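Long-range contacts in cyclic GMP-AMP synthase-like receptor (Tribolium castaneum, PDB 7LT2), which senses double-stranded RNA in the cytoplasm and, in response, joins ATP and GTP into the cyclic dinucleotide 2',3'-cGAMP, a signal of innate immunity: residues G209-P214 with Y323-K328; F198-D203 with P220-V225; D127-G132 with R238-S243. All blocks are in the same frame, centred on the assembly; numbering follows the deposited sequence.

From the N terminus, the chain first reaches 127-132, which leads into helix 131-147; its partner 238-243 follows more than a hundred residues later and closes the long loop of contact 3. Within that loop lies contact 2, where strand 188-200 runs into a long connection and returns as strand 222-225, between 188-200 and 240-243 in one sheet. The connection also carries 209-214, the first half of contact 1, so contact 1 crosses both others: its partner, 323-328, comes only after helix 301-318. Contacts 2 and 3 both lie within the nucleotidyltransferase domain: contact 2 pairs two strands, and contact 3 sets the start of helix 131-147 against 238-240. Contact 1 ties this domain to the helical C-terminal region.

Contact 1 of 3, residues G209-P214 with Y323-K328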
# COMPACT_ATOMS: atom_id res chain seq x y z
N GLY A 209 -6.12 19.32 12.44
CA GLY A 209 -4.73 18.94 12.32
C GLY A 209 -4.38 18.14 11.09
O GLY A 209 -3.26 17.63 11.00
N TYR A 210 -5.30 18.01 10.14
CA TYR A 210 -5.09 17.20 8.95
C TYR A 210 -5.04 18.06 7.70
O TYR A 210 -5.71 19.09 7.61
CB TYR A 210 -6.19 16.14 8.81
CG TYR A 210 -6.03 14.98 9.77
CD1 TYR A 210 -6.53 15.04 11.06
CD2 TYR A 210 -5.36 13.82 9.38
CE1 TYR A 210 -6.37 13.99 11.94
CE2 TYR A 210 -5.20 12.77 10.26
CZ TYR A 210 -5.71 12.85 11.53
OH TYR A 210 -5.55 11.80 12.41
N ARG A 211 -4.24 17.61 6.74
CA ARG A 211 -4.15 18.30 5.45
C ARG A 211 -5.42 18.05 4.65
O ARG A 211 -5.99 16.96 4.68
CB ARG A 211 -2.93 17.80 4.69
CG ARG A 211 -2.68 18.50 3.36
CD ARG A 211 -1.55 17.82 2.58
NE ARG A 211 -0.32 17.75 3.36
CZ ARG A 211 0.63 18.68 3.34
NH1 ARG A 211 0.53 19.76 2.59
NH2 ARG A 211 1.70 18.52 4.11
N SER A 212 -5.87 19.08 3.93
CA SER A 212 -7.09 18.96 3.14
C SER A 212 -6.84 18.12 1.89
O SER A 212 -5.71 17.93 1.44
CB SER A 212 -7.61 20.34 2.75
OG SER A 212 -6.71 21.00 1.88
N ASN A 213 -7.93 17.60 1.34
CA ASN A 213 -7.88 16.78 0.13
C ASN A 213 -7.44 17.62 -1.06
O ASN A 213 -8.09 18.63 -1.36
CB ASN A 213 -9.26 16.17 -0.12
CG ASN A 213 -9.29 15.19 -1.28
OD1 ASN A 213 -8.27 14.95 -1.94
ND2 ASN A 213 -10.45 14.61 -1.53
N PRO A 214 -6.36 17.25 -1.76
CA PRO A 214 -5.98 18.02 -2.96
C PRO A 214 -6.90 17.80 -4.15
O PRO A 214 -6.86 18.60 -5.08
CB PRO A 214 -4.55 17.53 -3.25
CG PRO A 214 -4.51 16.16 -2.69
CD PRO A 214 -5.38 16.20 -1.45
N TYR A 323 4.48 12.94 8.94
CA TYR A 323 3.38 12.35 8.20
C TYR A 323 2.75 13.43 7.33
O TYR A 323 2.44 14.53 7.80
CB TYR A 323 2.37 11.77 9.20
CG TYR A 323 1.16 11.06 8.61
CD1 TYR A 323 1.27 10.22 7.51
CD2 TYR A 323 -0.09 11.20 9.21
CE1 TYR A 323 0.16 9.57 7.00
CE2 TYR A 323 -1.20 10.55 8.71
CZ TYR A 323 -1.07 9.74 7.61
OH TYR A 323 -2.19 9.09 7.12
N TYR A 324 2.62 13.14 6.04
CA TYR A 324 2.22 14.18 5.09
C TYR A 324 0.83 14.72 5.38
O TYR A 324 0.55 15.90 5.14
CB TYR A 324 2.30 13.64 3.66
CG TYR A 324 1.87 14.62 2.60
CD1 TYR A 324 2.69 15.69 2.25
CD2 TYR A 324 0.66 14.48 1.94
CE1 TYR A 324 2.31 16.60 1.27
CE2 TYR A 324 0.27 15.38 0.96
CZ TYR A 324 1.10 16.44 0.64
OH TYR A 324 0.71 17.33 -0.33
N TRP A 325 -0.05 13.88 5.92
CA TRP A 325 -1.44 14.24 6.14
C TRP A 325 -1.73 14.74 7.55
O TRP A 325 -2.78 15.34 7.78
CB TRP A 325 -2.34 13.05 5.82
CG TRP A 325 -2.14 12.57 4.42
CD1 TRP A 325 -1.38 11.51 4.02
CD2 TRP A 325 -2.67 13.16 3.23
NE1 TRP A 325 -1.42 11.40 2.64
CE2 TRP A 325 -2.21 12.40 2.14
CE3 TRP A 325 -3.50 14.26 2.98
CZ2 TRP A 325 -2.55 12.70 0.81
CZ3 TRP A 325 -3.84 14.55 1.67
CH2 TRP A 325 -3.36 13.78 0.60
N CYS A 326 -0.82 14.50 8.50
CA CYS A 326 -1.02 14.94 9.88
C CYS A 326 0.38 15.17 10.46
O CYS A 326 1.03 14.24 10.94
CB CYS A 326 -1.80 13.91 10.68
SG CYS A 326 -2.34 14.45 12.32
N ARG A 327 0.82 16.43 10.41
CA ARG A 327 2.23 16.74 10.63
C ARG A 327 2.71 16.43 12.04
O ARG A 327 3.91 16.23 12.25
CB ARG A 327 2.51 18.21 10.31
CG ARG A 327 1.55 19.17 10.98
CD ARG A 327 1.98 20.61 10.78
NE ARG A 327 3.29 20.86 11.36
CZ ARG A 327 3.51 21.03 12.66
NH1 ARG A 327 2.53 20.95 13.54
NH2 ARG A 327 4.75 21.27 13.08
N LYS A 328 1.80 16.37 13.02
CA LYS A 328 2.20 16.07 14.39
C LYS A 328 2.67 14.64 14.57
O LYS A 328 3.15 14.30 15.66
CB LYS A 328 1.05 16.37 15.35
CG LYS A 328 0.89 17.85 15.66
CD LYS A 328 -0.13 18.07 16.77
CE LYS A 328 0.13 19.39 17.49
NZ LYS A 328 0.15 20.55 16.56
O HOH W 1 -1.16 17.83 12.97
O HOH W 2 3.01 17.12 7.03
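Arg211 meets Tyr324 through both its charge and its flat shape. The guanidinium lies on one face of the Tyr324 ring, planes 6° apart, with Arg211 CZ 3.7 Å from the ring centroid, a stacked cation-pi pair. The edge of the guanidinium is used as well: Arg211 NE (2.7 Å) and Arg211 NH2 (3.0 Å) both donate to Tyr324 O, which lies in the guanidinium plane, so one carbonyl receives a side-on, two-nitrogen grip that fixes the group's rotation. Arg211 CG stands anti to the backbone N (chi1 -177°), and a bend at chi3 (-56°) turns the long chain over the ring; arginine suits the place because its long chain ends in a flat, charged group with several donors.

Backbone bonding adds Arg211 N to Trp325 O at 2.9 Å, and Tyr210 CA brings a CA-H...O contact to the same oxygen. A water joins Gly209 O to Lys328 N, the latter weakly.

Among the less polar contacts, Cys326 SG sits over a face of the Tyr210 ring, 3.9 Å from its centroid, a sulfur-aromatic contact suited to a small polarisable side chain. Pro214 CD abuts the edge of the Trp325 indole at CH2 (3.8 Å), while Trp325 NE1 is hydrogen-bonded to Glu248 OE2, of a probable ATP-binding residue. Such loop-to-loop pairing, centred on an arginine-tyrosine cation-pi stack, joins the nucleotidyltransferase domain to the HhH/H2TH-like domain of the Mab-21 family.

Contact 2 of 3, residues F198-D203 with P220-V225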
# COMPACT_ATOMS: atom_id res chain seq x y z
N PHE A 198 -13.28 0.71 5.84
CA PHE A 198 -14.53 1.47 5.73
C PHE A 198 -14.27 2.77 5.00
O PHE A 198 -13.35 3.52 5.34
CB PHE A 198 -15.14 1.73 7.11
CG PHE A 198 -15.82 0.52 7.69
CD1 PHE A 198 -17.15 0.26 7.41
CD2 PHE A 198 -15.12 -0.36 8.50
CE1 PHE A 198 -17.78 -0.86 7.94
CE2 PHE A 198 -15.75 -1.48 9.02
CZ PHE A 198 -17.07 -1.73 8.74
N VAL A 199 -15.09 3.05 3.98
CA VAL A 199 -14.89 4.17 3.06
C VAL A 199 -15.93 5.25 3.33
O VAL A 199 -17.08 4.95 3.68
CB VAL A 199 -14.94 3.70 1.59
CG1 VAL A 199 -16.30 3.10 1.23
CG2 VAL A 199 -14.57 4.85 0.64
N PHE A 200 -15.51 6.51 3.20
CA PHE A 200 -16.35 7.65 3.52
C PHE A 200 -16.27 8.70 2.42
O PHE A 200 -15.31 8.73 1.64
CB PHE A 200 -15.94 8.27 4.86
CG PHE A 200 -16.01 7.31 5.99
CD1 PHE A 200 -17.20 7.11 6.66
CD2 PHE A 200 -14.90 6.57 6.37
CE1 PHE A 200 -17.28 6.21 7.71
CE2 PHE A 200 -14.97 5.67 7.41
CZ PHE A 200 -16.16 5.49 8.08
N SER A 201 -17.29 9.55 2.37
CA SER A 201 -17.37 10.63 1.39
C SER A 201 -16.62 11.86 1.88
O SER A 201 -16.19 11.95 3.04
CB SER A 201 -18.83 10.98 1.09
OG SER A 201 -19.42 11.65 2.19
N GLY A 202 -16.48 12.83 0.98
CA GLY A 202 -15.64 13.99 1.25
C GLY A 202 -16.05 14.78 2.47
O GLY A 202 -15.21 15.40 3.12
N ASP A 203 -17.35 14.76 2.81
CA ASP A 203 -17.83 15.52 3.96
C ASP A 203 -17.20 15.07 5.27
O ASP A 203 -17.14 15.86 6.22
CB ASP A 203 -19.35 15.39 4.07
CG ASP A 203 -20.07 15.88 2.83
OD1 ASP A 203 -19.50 16.73 2.12
OD2 ASP A 203 -21.19 15.41 2.57
N PRO A 220 -12.95 12.14 -4.17
CA PRO A 220 -13.60 12.63 -2.94
C PRO A 220 -13.51 11.68 -1.76
O PRO A 220 -13.63 12.14 -0.62
CB PRO A 220 -15.06 12.82 -3.37
CG PRO A 220 -15.25 11.80 -4.44
CD PRO A 220 -13.94 11.77 -5.20
N GLU A 221 -13.31 10.39 -1.99
CA GLU A 221 -13.45 9.39 -0.94
C GLU A 221 -12.11 9.03 -0.32
O GLU A 221 -11.06 9.06 -0.98
CB GLU A 221 -14.14 8.13 -1.47
CG GLU A 221 -15.55 8.38 -1.96
CD GLU A 221 -16.19 7.17 -2.60
OE1 GLU A 221 -15.56 6.09 -2.61
OE2 GLU A 221 -17.33 7.30 -3.09
N PHE A 222 -12.16 8.68 0.96
CA PHE A 222 -11.01 8.14 1.67
C PHE A 222 -11.51 7.00 2.53
O PHE A 222 -12.72 6.80 2.68
CB PHE A 222 -10.33 9.21 2.53
CG PHE A 222 -11.18 9.68 3.67
CD1 PHE A 222 -12.23 10.56 3.46
CD2 PHE A 222 -10.95 9.21 4.96
CE1 PHE A 222 -13.03 10.98 4.51
CE2 PHE A 222 -11.74 9.63 6.01
CZ PHE A 222 -12.78 10.51 5.79
N PHE A 223 -10.60 6.22 3.11
CA PHE A 223 -11.06 5.12 3.93
C PHE A 223 -10.19 4.96 5.16
O PHE A 223 -9.09 5.52 5.26
CB PHE A 223 -11.17 3.80 3.14
CG PHE A 223 -9.92 3.38 2.39
CD1 PHE A 223 -9.67 3.84 1.11
CD2 PHE A 223 -9.05 2.46 2.95
CE1 PHE A 223 -8.54 3.43 0.41
CE2 PHE A 223 -7.93 2.03 2.26
CZ PHE A 223 -7.67 2.52 0.99
N ILE A 224 -10.73 4.23 6.14
CA ILE A 224 -10.02 3.92 7.37
C ILE A 224 -9.64 2.45 7.35
O ILE A 224 -10.35 1.60 6.79
CB ILE A 224 -10.83 4.27 8.63
CG1 ILE A 224 -12.12 3.44 8.72
CG2 ILE A 224 -11.10 5.78 8.68
CD1 ILE A 224 -12.96 3.71 10.00
N VAL A 225 -8.50 2.15 7.97
CA VAL A 225 -7.85 0.85 7.89
C VAL A 225 -7.69 0.33 9.31
O VAL A 225 -7.31 1.10 10.21
CB VAL A 225 -6.50 0.96 7.16
CG1 VAL A 225 -5.77 -0.37 7.13
CG2 VAL A 225 -6.71 1.47 5.74
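Antiparallel pairing in the central sheet of the nucleotidyltransferase domain joins strand 188-200 to strand 222-225; the axes of 198-200 and 222-225 approach to 4.6 Å. Phe198 with Ile224 and Phe200 with Phe222 are hydrogen-bonded pairs, and Val199 with Phe223 is the non-hydrogen-bonded pair between them. Each hydrogen-bonded pair is closed by two backbone bonds: Ile224 N gives to Phe198 O at 2.8 Å and Phe200 N to Phe222 O at 2.9 Å, while the reciprocal bonds are longer.

Phe198, Phe200, Phe222 and Ile224 share one face of the sheet. Ile224 CD1 approaches the edge of the Phe200 ring, 3.8 Å from Phe200 CE2, and Ile224 CG1 lies equally near Phe198 CB. The Phe222 side chain swings back across the strands, its CG between backbone N and carbonyl carbon (chi1 67°), which brings Phe222 CZ to 4.0 Å from Phe200 CB; the two rings meet obliquely, planes at 35°. Large aromatic and branched groups suit this buried face because they fill it without needing polar partners.

On the other face, Val199 and Phe223 meet through their CB atoms, 4.1 Å apart, and the Phe223 ring leads away toward Leu76 and Asp74 of strand 70-77. Val199 CG2 touches Glu221 OE1 at 3.6 Å; the carboxylate itself forms salt bridges with Arg52 and Arg51. Past the last pair, Phe200 with Phe222, the chain turns into a 3-10 segment, where Gly202 CA still lies near Pro220 O. Strand 222-225 also bonds to strand 240-243, as expected of an inner strand in the mixed beta-sheet of a cGAS-like nucleotidyltransferase.

Contact 3 of 3, residues D127-G132 with R238-S243; sequences DFLDTG and RYWSLS
The Phe128 ring carries the guanidinium of Arg238 flat over one face, planes 10° apart and Arg238 CZ 3.6 Å from the ring centroid, a stacked cation-pi contact. Arg238 CD lies over the same face in a CH-pi contact, because the chain is extended from CG to NE and runs across the ring. Trp97 makes a further cation-pi contact with this arginine.

The Trp240 indole has a neighbour over each face. Thr131 CG2 sits close, 3.4 Å from the centroid of the five-membered ring, and Leu129 CD1 lies more distantly over the opposite face, toward the rim. At the edge, Trp240 NE1 donates to Leu129 O (3.1 Å, 166° at the hydrogen); the oxygen is close to the indole plane, yet the donor stands well above the carbonyl plane. Threonine suits its place by giving its methyl to the indole, while Thr131 OG1 shares a water with Tyr239 O, to which the water donates at 2.7 Å.

Asp130, the N-cap of helix 131-147, turns its carboxylate to Lys133 N. The chemistry implies that a loop carbonyl satisfies the buried indole N-H, and that the charge of Arg238 is probably stabilised in part by the Phe128 face and by Trp97, beside a weak, long ion pair to Asp125.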
# COMPACT_ATOMS: atom_id res chain seq x y z
N ASP A 127 -21.34 1.91 20.40
CA ASP A 127 -21.43 1.85 18.94
C ASP A 127 -20.20 2.45 18.26
O ASP A 127 -20.30 3.10 17.22
CB ASP A 127 -22.71 2.52 18.44
CG ASP A 127 -23.94 1.66 18.65
OD1 ASP A 127 -23.79 0.47 19.01
OD2 ASP A 127 -25.07 2.16 18.44
N PHE A 128 -19.03 2.22 18.85
CA PHE A 128 -17.77 2.54 18.19
C PHE A 128 -17.35 1.39 17.30
O PHE A 128 -17.40 0.23 17.71
CB PHE A 128 -16.67 2.84 19.21
CG PHE A 128 -16.72 4.23 19.77
CD1 PHE A 128 -16.06 5.27 19.14
CD2 PHE A 128 -17.43 4.50 20.93
CE1 PHE A 128 -16.09 6.55 19.65
CE2 PHE A 128 -17.47 5.79 21.45
CZ PHE A 128 -16.80 6.81 20.81
N LEU A 129 -16.94 1.71 16.07
CA LEU A 129 -16.37 0.72 15.18
C LEU A 129 -15.10 0.14 15.79
O LEU A 129 -14.22 0.88 16.23
CB LEU A 129 -16.05 1.35 13.82
CG LEU A 129 -16.88 1.02 12.59
CD1 LEU A 129 -16.18 1.56 11.33
CD2 LEU A 129 -17.16 -0.48 12.46
N ASP A 130 -15.00 -1.19 15.81
CA ASP A 130 -13.92 -1.87 16.51
C ASP A 130 -13.04 -2.61 15.50
O ASP A 130 -13.53 -3.39 14.70
CB ASP A 130 -14.49 -2.84 17.55
CG ASP A 130 -13.42 -3.45 18.43
OD1 ASP A 130 -12.70 -4.35 17.96
OD2 ASP A 130 -13.29 -3.03 19.60
N THR A 131 -11.72 -2.35 15.57
CA THR A 131 -10.81 -2.95 14.60
C THR A 131 -10.72 -4.46 14.77
O THR A 131 -10.73 -5.20 13.78
CB THR A 131 -9.41 -2.33 14.73
OG1 THR A 131 -8.92 -2.51 16.06
CG2 THR A 131 -9.44 -0.85 14.40
N GLY A 132 -10.62 -4.94 16.01
CA GLY A 132 -10.52 -6.37 16.23
C GLY A 132 -11.76 -7.12 15.78
O GLY A 132 -11.66 -8.17 15.14
N ARG A 238 -10.50 0.82 19.28
CA ARG A 238 -11.18 1.99 18.74
C ARG A 238 -10.35 2.76 17.71
O ARG A 238 -10.91 3.57 16.98
CB ARG A 238 -11.55 2.96 19.85
CG ARG A 238 -12.88 2.69 20.50
CD ARG A 238 -13.35 3.92 21.24
NE ARG A 238 -14.35 3.59 22.24
CZ ARG A 238 -14.80 4.44 23.15
NH1 ARG A 238 -14.34 5.68 23.22
NH2 ARG A 238 -15.73 4.04 24.01
N TYR A 239 -9.04 2.54 17.66
CA TYR A 239 -8.15 3.38 16.87
C TYR A 239 -8.00 2.81 15.46
O TYR A 239 -7.50 1.69 15.28
CB TYR A 239 -6.78 3.50 17.55
CG TYR A 239 -6.80 4.34 18.80
CD1 TYR A 239 -7.21 3.80 20.01
CD2 TYR A 239 -6.40 5.68 18.78
CE1 TYR A 239 -7.22 4.56 21.17
CE2 TYR A 239 -6.41 6.45 19.93
CZ TYR A 239 -6.83 5.88 21.13
OH TYR A 239 -6.85 6.62 22.29
N TRP A 240 -8.42 3.59 14.47
CA TRP A 240 -8.30 3.24 13.06
C TRP A 240 -7.28 4.14 12.39
O TRP A 240 -7.16 5.32 12.74
CB TRP A 240 -9.65 3.39 12.36
CG TRP A 240 -10.65 2.37 12.78
CD1 TRP A 240 -11.31 2.33 13.98
CD2 TRP A 240 -11.11 1.25 12.03
NE1 TRP A 240 -12.15 1.24 14.01
CE2 TRP A 240 -12.05 0.56 12.83
CE3 TRP A 240 -10.81 0.75 10.76
CZ2 TRP A 240 -12.70 -0.59 12.39
CZ3 TRP A 240 -11.46 -0.39 10.32
CH2 TRP A 240 -12.39 -1.05 11.14
N SER A 241 -6.54 3.59 11.43
CA SER A 241 -5.64 4.37 10.60
C SER A 241 -6.40 4.95 9.42
O SER A 241 -7.39 4.38 8.95
CB SER A 241 -4.49 3.51 10.08
OG SER A 241 -3.70 2.98 11.13
N LEU A 242 -5.92 6.09 8.92
CA LEU A 242 -6.46 6.70 7.71
C LEU A 242 -5.64 6.27 6.51
O LEU A 242 -4.41 6.17 6.58
CB LEU A 242 -6.45 8.22 7.82
CG LEU A 242 -7.48 8.81 8.77
CD1 LEU A 242 -7.05 10.19 9.19
CD2 LEU A 242 -8.86 8.86 8.12
N SER A 243 -6.32 6.00 5.41
CA SER A 243 -5.66 5.74 4.13
C SER A 243 -6.04 6.84 3.16
O SER A 243 -7.21 6.97 2.77
CB SER A 243 -6.01 4.37 3.57
OG SER A 243 -5.40 4.22 2.30
O HOH W 3 -13.73 3.66 16.63
O HOH W 4 -7.33 -0.30 17.09